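Local coordinates for protein transcriptional regulator, LysR family (Vibrio cholerae, PDB 3SZP) that activates virulence genes as a LysR-type transcription factor, probably by binding regulatory DNA through its winged helix-turn-helix domain, at residues A[8-13]-A[67-72]; A[16-21]-A[31-36]; A[38-41]-A[45-48]; A[47-50]-A[55-58]. One frame throughout, in Å; residues are numbered along the deposited sequence.

Interaction 1: A[8-13]-A[67-72]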
loop_
_atom_site.group_PDB
_atom_site.type_symbol
_atom_site.label_atom_id
_atom_site.label_comp_id
_atom_site.label_asym_id
_atom_site.label_seq_id
_atom_site.Cartn_x
_atom_site.Cartn_y
_atom_site.Cartn_z
ATOM N N LEU A 8 -13.535 20.018 -3.195
ATOM C CA LEU A 8 -13.414 18.793 -2.408
ATOM C C LEU A 8 -12.024 18.206 -2.621
ATOM O O LEU A 8 -11.402 17.702 -1.692
ATOM C CB LEU A 8 -14.472 17.756 -2.799
ATOM C CG LEU A 8 -14.251 16.405 -2.080
ATOM C CD1 LEU A 8 -14.380 16.602 -0.565
ATOM C CD2 LEU A 8 -15.218 15.313 -2.552
ATOM N N PHE A 9 -11.547 18.284 -3.860
ATOM C CA PHE A 9 -10.201 17.836 -4.202
ATOM C C PHE A 9 -9.182 18.613 -3.384
ATOM O O PHE A 9 -8.295 18.029 -2.772
ATOM C CB PHE A 9 -9.955 18.024 -5.700
ATOM C CG PHE A 9 -8.499 18.125 -6.079
ATOM C CD1 PHE A 9 -7.673 16.999 -6.063
ATOM C CD2 PHE A 9 -7.959 19.340 -6.479
ATOM C CE1 PHE A 9 -6.334 17.092 -6.438
ATOM C CE2 PHE A 9 -6.617 19.433 -6.872
ATOM C CZ PHE A 9 -5.803 18.310 -6.838
ATOM N N ARG A 10 -9.327 19.932 -3.350
ATOM C CA ARG A 10 -8.467 20.751 -2.507
ATOM C C ARG A 10 -8.456 20.276 -1.047
ATOM O O ARG A 10 -7.392 20.197 -0.430
ATOM C CB ARG A 10 -8.893 22.216 -2.571
ATOM C CG ARG A 10 -8.142 23.116 -1.590
ATOM C CD ARG A 10 -8.664 24.548 -1.616
ATOM N NE ARG A 10 -10.014 24.676 -1.062
ATOM C CZ ARG A 10 -10.285 25.077 0.183
ATOM N NH1 ARG A 10 -9.302 25.369 1.027
ATOM N NH2 ARG A 10 -11.546 25.175 0.593
ATOM N N LEU A 11 -9.632 19.961 -0.497
ATOM C CA LEU A 11 -9.737 19.574 0.910
ATOM C C LEU A 11 -9.077 18.224 1.150
ATOM O O LEU A 11 -8.483 17.982 2.206
ATOM C CB LEU A 11 -11.201 19.510 1.366
ATOM C CG LEU A 11 -12.054 20.777 1.399
ATOM C CD1 LEU A 11 -13.443 20.464 1.966
ATOM C CD2 LEU A 11 -11.386 21.877 2.207
ATOM N N VAL A 12 -9.214 17.334 0.174
ATOM C CA VAL A 12 -8.584 16.026 0.262
ATOM C C VAL A 12 -7.066 16.182 0.363
ATOM O O VAL A 12 -6.424 15.519 1.165
ATOM C CB VAL A 12 -8.960 15.148 -0.939
ATOM C CG1 VAL A 12 -7.984 13.989 -1.085
ATOM C CG2 VAL A 12 -10.423 14.647 -0.806
ATOM N N VAL A 13 -6.506 17.074 -0.446
ATOM C CA VAL A 13 -5.067 17.309 -0.429
ATOM C C VAL A 13 -4.633 17.874 0.916
ATOM O O VAL A 13 -3.632 17.451 1.477
ATOM C CB VAL A 13 -4.629 18.282 -1.558
ATOM C CG1 VAL A 13 -3.142 18.581 -1.462
ATOM C CG2 VAL A 13 -4.963 17.703 -2.914
ATOM N N ASP A 67 -2.454 26.296 -8.051
ATOM C CA ASP A 67 -3.029 27.439 -8.762
ATOM C C ASP A 67 -4.427 27.840 -8.301
ATOM O O ASP A 67 -4.691 29.019 -8.085
ATOM C CB ASP A 67 -3.053 27.181 -10.273
ATOM C CG ASP A 67 -1.687 27.342 -10.909
ATOM O OD1 ASP A 67 -0.700 27.298 -10.151
ATOM O OD2 ASP A 67 -1.596 27.515 -12.150
ATOM N N CYS A 68 -5.319 26.863 -8.173
ATOM C CA CYS A 68 -6.710 27.132 -7.837
ATOM C C CYS A 68 -6.972 27.359 -6.354
ATOM O O CYS A 68 -7.934 28.040 -5.999
ATOM C CB CYS A 68 -7.603 25.990 -8.308
ATOM S SG CYS A 68 -7.615 25.776 -10.073
ATOM N N SER A 69 -6.146 26.772 -5.497
ATOM C CA SER A 69 -6.365 26.861 -4.054
ATOM C C SER A 69 -6.642 28.269 -3.535
ATOM O O SER A 69 -7.633 28.484 -2.846
ATOM C CB SER A 69 -5.191 26.260 -3.291
ATOM O OG SER A 69 -5.313 24.862 -3.251
ATOM N N PRO A 70 -5.756 29.229 -3.853
ATOM C CA PRO A 70 -5.900 30.590 -3.325
ATOM C C PRO A 70 -7.294 31.165 -3.560
ATOM O O PRO A 70 -7.892 31.703 -2.626
ATOM C CB PRO A 70 -4.853 31.382 -4.112
ATOM C CG PRO A 70 -3.814 30.368 -4.462
ATOM C CD PRO A 70 -4.543 29.078 -4.676
ATOM N N LEU A 71 -7.792 31.056 -4.788
ATOM C CA LEU A 71 -9.133 31.513 -5.130
ATOM C C LEU A 71 -10.218 30.759 -4.360
ATOM O O LEU A 71 -11.221 31.349 -3.966
ATOM C CB LEU A 71 -9.387 31.375 -6.629
ATOM C CG LEU A 71 -8.565 32.272 -7.554
ATOM C CD1 LEU A 71 -8.944 32.027 -9.009
ATOM C CD2 LEU A 71 -8.758 33.725 -7.184
ATOM N N LEU A 72 -10.030 29.458 -4.163
ATOM C CA LEU A 72 -11.005 28.677 -3.418
ATOM C C LEU A 72 -10.993 29.076 -1.942
ATOM O O LEU A 72 -12.037 29.130 -1.304
ATOM C CB LEU A 72 -10.760 27.181 -3.585
ATOM C CG LEU A 72 -11.020 26.591 -4.974
ATOM C CD1 LEU A 72 -10.339 25.232 -5.121
ATOM C CD2 LEU A 72 -12.509 26.480 -5.258
#
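Where the first helix of the winged helix-turn-helix domain, 3-15, packs on the long helix 59-83, R10 lies across S69 and L72. The backbones stay apart: the nearest alpha carbons, those of R10 and S69, are 6.6 Å from each other, so the aliphatic shaft of the arginine fills the distance. Its CG swings away from the backbone N (chi1 173°) and the chain runs on straight to CD, which carries the methylenes over to the second helix. There S69 OG touches two of them, at 3.7 Å from R10 CG and 3.7 Å from R10 CD. The chain then bends at chi3 (69°), and R10 NE comes to 3.6 Å from L72 CB, while R10 CD is 3.9 Å from L72 CD1. R10 and L72 thus run alongside each other in opposite senses.

No hydrogen bond joins the two segments, and only 153 Å² is buried between them, yet all three touching residues are buried. The polar ends of R10 and S69 are served within their own helices: R10 NH1 forms a salt bridge with E14, R10 NH2 bonds to N7, and S69 OG bonds to the carbonyl of Y65. One face of the guanidinium is further overlaid near its rim by L11 CD2, 3.6 Å above the plane. N7 and E14, about one turn before and after R10, should hold the head group while its shaft serves as the apolar surface. L72 also packs on L3 of the second subunit, placing the contact beside the linker-helix dimer interface characteristic of LysR-type regulators.

Interaction 2: A[16-21]-A[31-36]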
loop_
_atom_site.group_PDB
_atom_site.type_symbol
_atom_site.label_atom_id
_atom_site.label_comp_id
_atom_site.label_asym_id
_atom_site.label_seq_id
_atom_site.Cartn_x
_atom_site.Cartn_y
_atom_site.Cartn_z
ATOM N N GLY A 16 -5.043 15.036 3.483
ATOM C CA GLY A 16 -4.089 13.995 3.157
ATOM C C GLY A 16 -4.658 12.596 2.977
ATOM O O GLY A 16 -3.899 11.662 2.697
ATOM N N SER A 17 -5.970 12.446 3.149
ATOM C CA SER A 17 -6.644 11.175 2.891
ATOM C C SER A 17 -8.162 11.348 2.766
ATOM O O SER A 17 -8.719 12.373 3.181
ATOM C CB SER A 17 -6.333 10.159 3.992
ATOM O OG SER A 17 -7.121 10.387 5.145
ATOM N N TYR A 18 -8.827 10.343 2.201
ATOM C CA TYR A 18 -10.275 10.391 2.040
ATOM C C TYR A 18 -10.971 10.229 3.380
ATOM O O TYR A 18 -11.952 10.913 3.656
ATOM C CB TYR A 18 -10.771 9.308 1.084
ATOM C CG TYR A 18 -10.512 9.560 -0.387
ATOM C CD1 TYR A 18 -10.007 10.764 -0.833
ATOM C CD2 TYR A 18 -10.786 8.577 -1.331
ATOM C CE1 TYR A 18 -9.775 10.981 -2.183
ATOM C CE2 TYR A 18 -10.557 8.779 -2.677
ATOM C CZ TYR A 18 -10.050 9.982 -3.102
ATOM O OH TYR A 18 -9.817 10.190 -4.452
ATOM N N THR A 19 -10.472 9.304 4.201
ATOM C CA THR A 19 -11.029 9.058 5.526
ATOM C C THR A 19 -10.899 10.308 6.400
ATOM O O THR A 19 -11.838 10.707 7.085
ATOM C CB THR A 19 -10.347 7.851 6.231
ATOM O OG1 THR A 19 -10.828 6.612 5.673
ATOM C CG2 THR A 19 -10.630 7.866 7.734
ATOM N N SER A 20 -9.725 10.920 6.374
ATOM C CA SER A 20 -9.503 12.139 7.123
ATOM C C SER A 20 -10.478 13.210 6.643
ATOM O O SER A 20 -11.078 13.929 7.433
ATOM C CB SER A 20 -8.066 12.619 6.934
ATOM O OG SER A 20 -7.924 13.944 7.417
ATOM N N THR A 21 -10.643 13.292 5.334
ATOM C CA THR A 21 -11.556 14.261 4.747
ATOM C C THR A 21 -13.012 13.939 5.082
ATOM O O THR A 21 -13.802 14.834 5.402
ATOM C CB THR A 21 -11.338 14.384 3.226
ATOM O OG1 THR A 21 -9.975 14.769 2.976
ATOM C CG2 THR A 21 -12.275 15.420 2.634
ATOM N N THR A 31 -18.587 8.328 -1.396
ATOM C CA THR A 31 -19.069 9.504 -2.114
ATOM C C THR A 31 -17.919 10.456 -2.504
ATOM O O THR A 31 -17.921 11.034 -3.591
ATOM C CB THR A 31 -20.170 10.241 -1.303
ATOM O OG1 THR A 31 -21.308 9.373 -1.165
ATOM C CG2 THR A 31 -20.592 11.538 -1.989
ATOM N N ILE A 32 -16.937 10.602 -1.615
ATOM C CA ILE A 32 -15.727 11.353 -1.933
ATOM C C ILE A 32 -15.011 10.747 -3.139
ATOM O O ILE A 32 -14.574 11.467 -4.038
ATOM C CB ILE A 32 -14.720 11.400 -0.761
ATOM C CG1 ILE A 32 -15.290 12.186 0.419
ATOM C CG2 ILE A 32 -13.368 12.007 -1.238
ATOM C CD1 ILE A 32 -14.311 12.305 1.609
ATOM N N THR A 33 -14.882 9.426 -3.144
ATOM C CA THR A 33 -14.232 8.734 -4.236
ATOM C C THR A 33 -14.965 8.976 -5.540
ATOM O O THR A 33 -14.352 9.195 -6.586
ATOM C CB THR A 33 -14.209 7.228 -3.985
ATOM O OG1 THR A 33 -13.369 6.952 -2.862
ATOM C CG2 THR A 33 -13.650 6.498 -5.209
ATOM N N ARG A 34 -16.285 8.919 -5.463
ATOM C CA ARG A 34 -17.135 9.067 -6.624
ATOM C C ARG A 34 -16.998 10.465 -7.201
ATOM O O ARG A 34 -16.962 10.647 -8.415
ATOM C CB ARG A 34 -18.585 8.824 -6.210
ATOM C CG ARG A 34 -19.554 8.553 -7.341
ATOM C CD ARG A 34 -20.801 7.815 -6.799
ATOM N NE ARG A 34 -21.567 8.615 -5.835
ATOM C CZ ARG A 34 -22.028 8.153 -4.673
ATOM N NH1 ARG A 34 -21.795 6.886 -4.310
ATOM N NH2 ARG A 34 -22.732 8.947 -3.869
ATOM N N ARG A 35 -16.914 11.446 -6.312
ATOM C CA ARG A 35 -16.902 12.841 -6.712
ATOM C C ARG A 35 -15.540 13.245 -7.266
ATOM O O ARG A 35 -15.468 14.054 -8.183
ATOM C CB ARG A 35 -17.381 13.763 -5.571
ATOM C CG ARG A 35 -18.900 13.642 -5.292
ATOM C CD ARG A 35 -19.368 14.574 -4.181
ATOM N NE ARG A 35 -18.866 15.923 -4.408
ATOM C CZ ARG A 35 -18.780 16.872 -3.478
ATOM N NH1 ARG A 35 -19.192 16.630 -2.232
ATOM N NH2 ARG A 35 -18.264 18.056 -3.798
ATOM N N ILE A 36 -14.468 12.665 -6.738
ATOM C CA ILE A 36 -13.153 12.902 -7.315
ATOM C C ILE A 36 -13.078 12.277 -8.709
ATOM O O ILE A 36 -12.535 12.868 -9.627
ATOM C CB ILE A 36 -12.028 12.327 -6.447
ATOM C CG1 ILE A 36 -12.006 13.013 -5.079
ATOM C CG2 ILE A 36 -10.690 12.509 -7.143
ATOM C CD1 ILE A 36 -11.553 14.444 -5.164
#
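Y18 and I32 make the central contact, a CH-pi interaction: I32 CG2 sits 3.8 Å from the centroid of the Y18 ring and 20° off its normal, thus over the face, though shifted toward the CD1 side. The two side chains slide past each other in opposite senses.

Further van der Waals contacts extend this pairing. I32 CD1, on the other branch, fits against the backbone at 3.4 Å from Y18 O and reaches T21 CG2 at 3.9 Å. Toward the far end of the ring, I36 CG1 lies 3.6 Å from Y18 OH, and this phenol oxygen is buried with no polar partner in the model. T33 crosses the tyrosine at about a right angle, its OG1 3.4 Å from Y18 CE2; that hydroxyl bonds to the carbonyl of V29.

Hydrogen bonds act within 16-21 and set the start of its helix. S17 is the N-cap, its OG accepting from S20 N at 2.9 Å (156° at the hydrogen). S17 O is gripped twice, by T21 N and by T21 OG1 (2.7 Å), from opposite faces of its carbonyl plane. With OG1 beside its own backbone N (chi1 -58°), T21 leaves CG2 for I32. Helices 18-25 and 29-43, locked here through tyrosine and isoleucines, are the two helices of the helix-turn-helix motif.

Interaction 3: A[38-41]-A[45-48]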
loop_
_atom_site.group_PDB
_atom_site.type_symbol
_atom_site.label_atom_id
_atom_site.label_comp_id
_atom_site.label_asym_id
_atom_site.label_seq_id
_atom_site.Cartn_x
_atom_site.Cartn_y
_atom_site.Cartn_z
ATOM N N ALA A 38 -15.551 11.897 -10.716
ATOM C CA ALA A 38 -16.352 12.739 -11.582
ATOM C C ALA A 38 -15.535 13.954 -11.988
ATOM O O ALA A 38 -15.575 14.358 -13.136
ATOM C CB ALA A 38 -17.649 13.176 -10.888
ATOM N N LEU A 39 -14.809 14.545 -11.041
ATOM C CA LEU A 39 -13.955 15.684 -11.363
ATOM C C LEU A 39 -12.939 15.304 -12.468
ATOM O O LEU A 39 -12.838 15.977 -13.490
ATOM C CB LEU A 39 -13.233 16.175 -10.109
ATOM C CG LEU A 39 -12.163 17.260 -10.285
ATOM C CD1 LEU A 39 -12.766 18.507 -10.916
ATOM C CD2 LEU A 39 -11.501 17.597 -8.937
ATOM N N GLU A 40 -12.224 14.204 -12.257
ATOM C CA GLU A 40 -11.241 13.707 -13.216
ATOM C C GLU A 40 -11.855 13.426 -14.590
ATOM O O GLU A 40 -11.286 13.816 -15.605
ATOM C CB GLU A 40 -10.510 12.472 -12.655
ATOM C CG GLU A 40 -9.691 12.796 -11.406
ATOM C CD GLU A 40 -8.882 11.617 -10.882
ATOM O OE1 GLU A 40 -9.267 10.464 -11.147
ATOM O OE2 GLU A 40 -7.841 11.845 -10.222
ATOM N N ASP A 41 -13.013 12.766 -14.605
ATOM C CA ASP A 41 -13.779 12.520 -15.830
ATOM C C ASP A 41 -14.152 13.816 -16.545
ATOM O O ASP A 41 -14.130 13.872 -17.776
ATOM C CB ASP A 41 -15.063 11.716 -15.541
ATOM C CG ASP A 41 -14.791 10.241 -15.256
ATOM O OD1 ASP A 41 -13.700 9.747 -15.600
ATOM O OD2 ASP A 41 -15.671 9.569 -14.688
ATOM N N LEU A 45 -8.497 14.248 -16.866
ATOM C CA LEU A 45 -7.178 14.305 -16.252
ATOM C C LEU A 45 -7.169 13.569 -14.932
ATOM O O LEU A 45 -8.044 13.777 -14.098
ATOM C CB LEU A 45 -6.753 15.749 -16.000
ATOM C CG LEU A 45 -6.264 16.553 -17.198
ATOM C CD1 LEU A 45 -6.059 18.009 -16.788
ATOM C CD2 LEU A 45 -4.988 15.967 -17.760
ATOM N N ARG A 46 -6.174 12.719 -14.738
ATOM C CA ARG A 46 -5.950 12.091 -13.447
ATOM C C ARG A 46 -5.286 13.125 -12.550
ATOM O O ARG A 46 -4.279 13.718 -12.913
ATOM C CB ARG A 46 -5.055 10.856 -13.612
ATOM C CG ARG A 46 -4.862 9.987 -12.372
ATOM C CD ARG A 46 -4.036 8.746 -12.749
ATOM N NE ARG A 46 -3.674 7.936 -11.595
ATOM C CZ ARG A 46 -4.470 7.031 -11.015
ATOM N NH1 ARG A 46 -5.700 6.805 -11.480
ATOM N NH2 ARG A 46 -4.032 6.344 -9.961
ATOM N N LEU A 47 -5.859 13.343 -11.377
ATOM C CA LEU A 47 -5.353 14.357 -10.445
ATOM C C LEU A 47 -4.594 13.775 -9.255
ATOM O O LEU A 47 -3.696 14.417 -8.729
ATOM C CB LEU A 47 -6.489 15.242 -9.919
ATOM C CG LEU A 47 -7.172 16.125 -10.959
ATOM C CD1 LEU A 47 -8.292 16.886 -10.297
ATOM C CD2 LEU A 47 -6.180 17.089 -11.620
ATOM N N LEU A 48 -4.982 12.578 -8.820
ATOM C CA LEU A 48 -4.461 11.968 -7.600
ATOM C C LEU A 48 -4.059 10.541 -7.855
ATOM O O LEU A 48 -4.707 9.831 -8.620
ATOM C CB LEU A 48 -5.540 11.910 -6.518
ATOM C CG LEU A 48 -6.069 13.206 -5.921
ATOM C CD1 LEU A 48 -7.276 12.934 -5.030
ATOM C CD2 LEU A 48 -4.957 13.881 -5.130
HETATM O O HOH W 1 -7.052 9.090 -9.394
#
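E40 reaches from helix 29-43 into the segment 45-48, beginning with its CB, which passes L45 O at a close 3.1 Å. CG stays near the same oxygen, 3.3 Å between E40 CG and L45 O, and the chain then continues fully extended (chi2 -176°), taking the carboxylate past the L45 carbonyl to the amides that follow. At the tip E40 OE2 accepts two backbone hydrogen bonds. L47 N approaches OE2 from above the carboxylate plane at 2.7 Å, nearly straight at 164°; L48 N comes nearly along the C-O axis at a longer 3.3 Å, with 151° at the hydrogen. The paired amides would be expected to stabilise the negative charge of this buried glutamate.

The residues so gripped form the connection from the recognition helix of the helix-turn-helix to the first strand of the wing, and the helix itself adds a backbone bond, L45 N to E40 O at 3.1 Å. A side chain thus holds the end of the connection nearer the strand and a main-chain carbonyl its beginning.

A water adjoins the carboxylate, 3.0 Å from E40 OE2 and 2.6 Å from L48 O. One face of the R46 guanidinium lies over this water and L48 O, and R46 NE is bonded to N49. On the apolar side L39 and L47 cross at about a right angle, L39 CD2 meeting L47 CD1 at 3.6 Å, with F9 touching both leucines. R46 also hydrogen-bonds through its backbone to the second subunit and packs on N269 there.

Interaction 4: A[47-50]-A[55-58]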
loop_
_atom_site.group_PDB
_atom_site.type_symbol
_atom_site.label_atom_id
_atom_site.label_comp_id
_atom_site.label_asym_id
_atom_site.label_seq_id
_atom_site.Cartn_x
_atom_site.Cartn_y
_atom_site.Cartn_z
ATOM N N LEU A 47 -5.859 13.343 -11.377
ATOM C CA LEU A 47 -5.353 14.357 -10.445
ATOM C C LEU A 47 -4.594 13.775 -9.255
ATOM O O LEU A 47 -3.696 14.417 -8.729
ATOM C CB LEU A 47 -6.489 15.242 -9.919
ATOM C CG LEU A 47 -7.172 16.125 -10.959
ATOM C CD1 LEU A 47 -8.292 16.886 -10.297
ATOM C CD2 LEU A 47 -6.180 17.089 -11.620
ATOM N N LEU A 48 -4.982 12.578 -8.820
ATOM C CA LEU A 48 -4.461 11.968 -7.600
ATOM C C LEU A 48 -4.059 10.541 -7.855
ATOM O O LEU A 48 -4.707 9.831 -8.620
ATOM C CB LEU A 48 -5.540 11.910 -6.518
ATOM C CG LEU A 48 -6.069 13.206 -5.921
ATOM C CD1 LEU A 48 -7.276 12.934 -5.030
ATOM C CD2 LEU A 48 -4.957 13.881 -5.130
ATOM N N ASN A 49 -2.999 10.116 -7.181
ATOM C CA ASN A 49 -2.662 8.712 -7.097
ATOM C C ASN A 49 -3.036 8.157 -5.725
ATOM O O ASN A 49 -2.857 8.821 -4.699
ATOM C CB ASN A 49 -1.170 8.505 -7.370
ATOM C CG ASN A 49 -0.804 8.753 -8.824
ATOM O OD1 ASN A 49 -1.444 8.221 -9.743
ATOM N ND2 ASN A 49 0.225 9.571 -9.044
ATOM N N ARG A 50 -3.571 6.943 -5.720
ATOM C CA ARG A 50 -3.875 6.249 -4.479
ATOM C C ARG A 50 -3.146 4.916 -4.452
ATOM O O ARG A 50 -3.590 3.939 -5.052
ATOM C CB ARG A 50 -5.382 6.030 -4.332
ATOM C CG ARG A 50 -6.159 7.263 -3.894
ATOM C CD ARG A 50 -7.551 7.272 -4.510
ATOM N NE ARG A 50 -7.484 7.369 -5.966
ATOM C CZ ARG A 50 -8.525 7.215 -6.779
ATOM N NH1 ARG A 50 -9.725 6.950 -6.279
ATOM N NH2 ARG A 50 -8.362 7.322 -8.090
ATOM N N LEU A 55 -1.699 8.971 -0.388
ATOM C CA LEU A 55 -2.316 9.776 -1.428
ATOM C C LEU A 55 -1.313 10.801 -1.960
ATOM O O LEU A 55 -0.736 11.568 -1.198
ATOM C CB LEU A 55 -3.553 10.475 -0.866
ATOM C CG LEU A 55 -4.393 11.311 -1.819
ATOM C CD1 LEU A 55 -5.820 11.380 -1.311
ATOM C CD2 LEU A 55 -3.789 12.701 -1.967
ATOM N N THR A 56 -1.093 10.806 -3.267
ATOM C CA THR A 56 -0.165 11.761 -3.854
ATOM C C THR A 56 -0.717 12.359 -5.142
ATOM O O THR A 56 -1.565 11.768 -5.802
ATOM C CB THR A 56 1.178 11.119 -4.159
ATOM O OG1 THR A 56 1.010 10.165 -5.210
ATOM C CG2 THR A 56 1.739 10.416 -2.917
ATOM N N LEU A 57 -0.207 13.529 -5.505
ATOM C CA LEU A 57 -0.742 14.297 -6.625
ATOM C C LEU A 57 -0.017 13.951 -7.906
ATOM O O LEU A 57 1.190 13.706 -7.894
ATOM C CB LEU A 57 -0.582 15.788 -6.345
ATOM C CG LEU A 57 -1.519 16.346 -5.269
ATOM C CD1 LEU A 57 -0.990 17.661 -4.730
ATOM C CD2 LEU A 57 -2.877 16.546 -5.859
ATOM N N THR A 58 -0.752 13.920 -9.015
ATOM C CA THR A 58 -0.099 13.809 -10.306
ATOM C C THR A 58 0.475 15.192 -10.586
ATOM O O THR A 58 0.297 16.096 -9.760
ATOM C CB THR A 58 -1.103 13.418 -11.387
ATOM O OG1 THR A 58 -2.123 14.424 -11.470
ATOM C CG2 THR A 58 -1.745 12.065 -11.037
#
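The carboxamide of N49 meets, at about a right angle, the side chain of T58, whose methyl stands well above the amide plane, with T58 CG2 nearest to N49 ND2 at 3.8 Å. T56 OG1 comes instead beside the root of the amide, 3.5 Å from N49 CB, while the amide oxygen OD1 turns to R46 NE, its hydrogen-bond partner.

Beneath these groups the backbones pair as an antiparallel hairpin, the strand directions 153° apart. N49 and T56 form the hydrogen-bonded pair: N49 N donates to T56 O at 2.6 Å, almost in line with the carbonyl, and T56 N returns to N49 O at 3.0 Å. The flanking pairs, L48 with L57 and R50 with L55, are non-hydrogen-bonded. A third bond, T58 N to L47 O, is also 3.0 Å, but T58 N stands 51° out of the carbonyl plane; this bond joins residues just outside the paired strands. T58 then caps the following helix: its OG1, set between the backbone N and the carbonyl carbon (chi1 60°), bonds to G61 N and to the carbonyl of R46.

On the leucine face, L48 CD2 is wedged between two methyls, 3.6 Å from L55 CD2 and a tight 3.5 Å from L57 CD2. F9, V12 and V13 of helix 3-15 pack against these leucines, whereas N49 and T56 on the reverse face pack on T136 of the second subunit. The chemistry implies a two-sided wing: three straight backbone bonds fix its register, methyl packing ties one face to the domain core, and the other presents polar groups to a neighbouring subunit.

From the N terminus, helix 3-15 opens the loop that interaction 1 closes last, at helix 59-83; the other three contacts all fall within it. Interaction 2 closes first, joining the two helices of the helix-turn-helix. Interaction 3 then closes a short turn after helix 29-43, and interaction 4 begins on L47 and L48, where interaction 3 ends, to close the wing hairpin. These inner contacts run in series, and none crosses another. F9 and V12 of helix 3-15 draw them together in space, V12 packing on Y18, and both residues reaching leucines of the wing; F9 also touches I36 and L39. Interactions 1, 3 and 4 additionally border the second subunit.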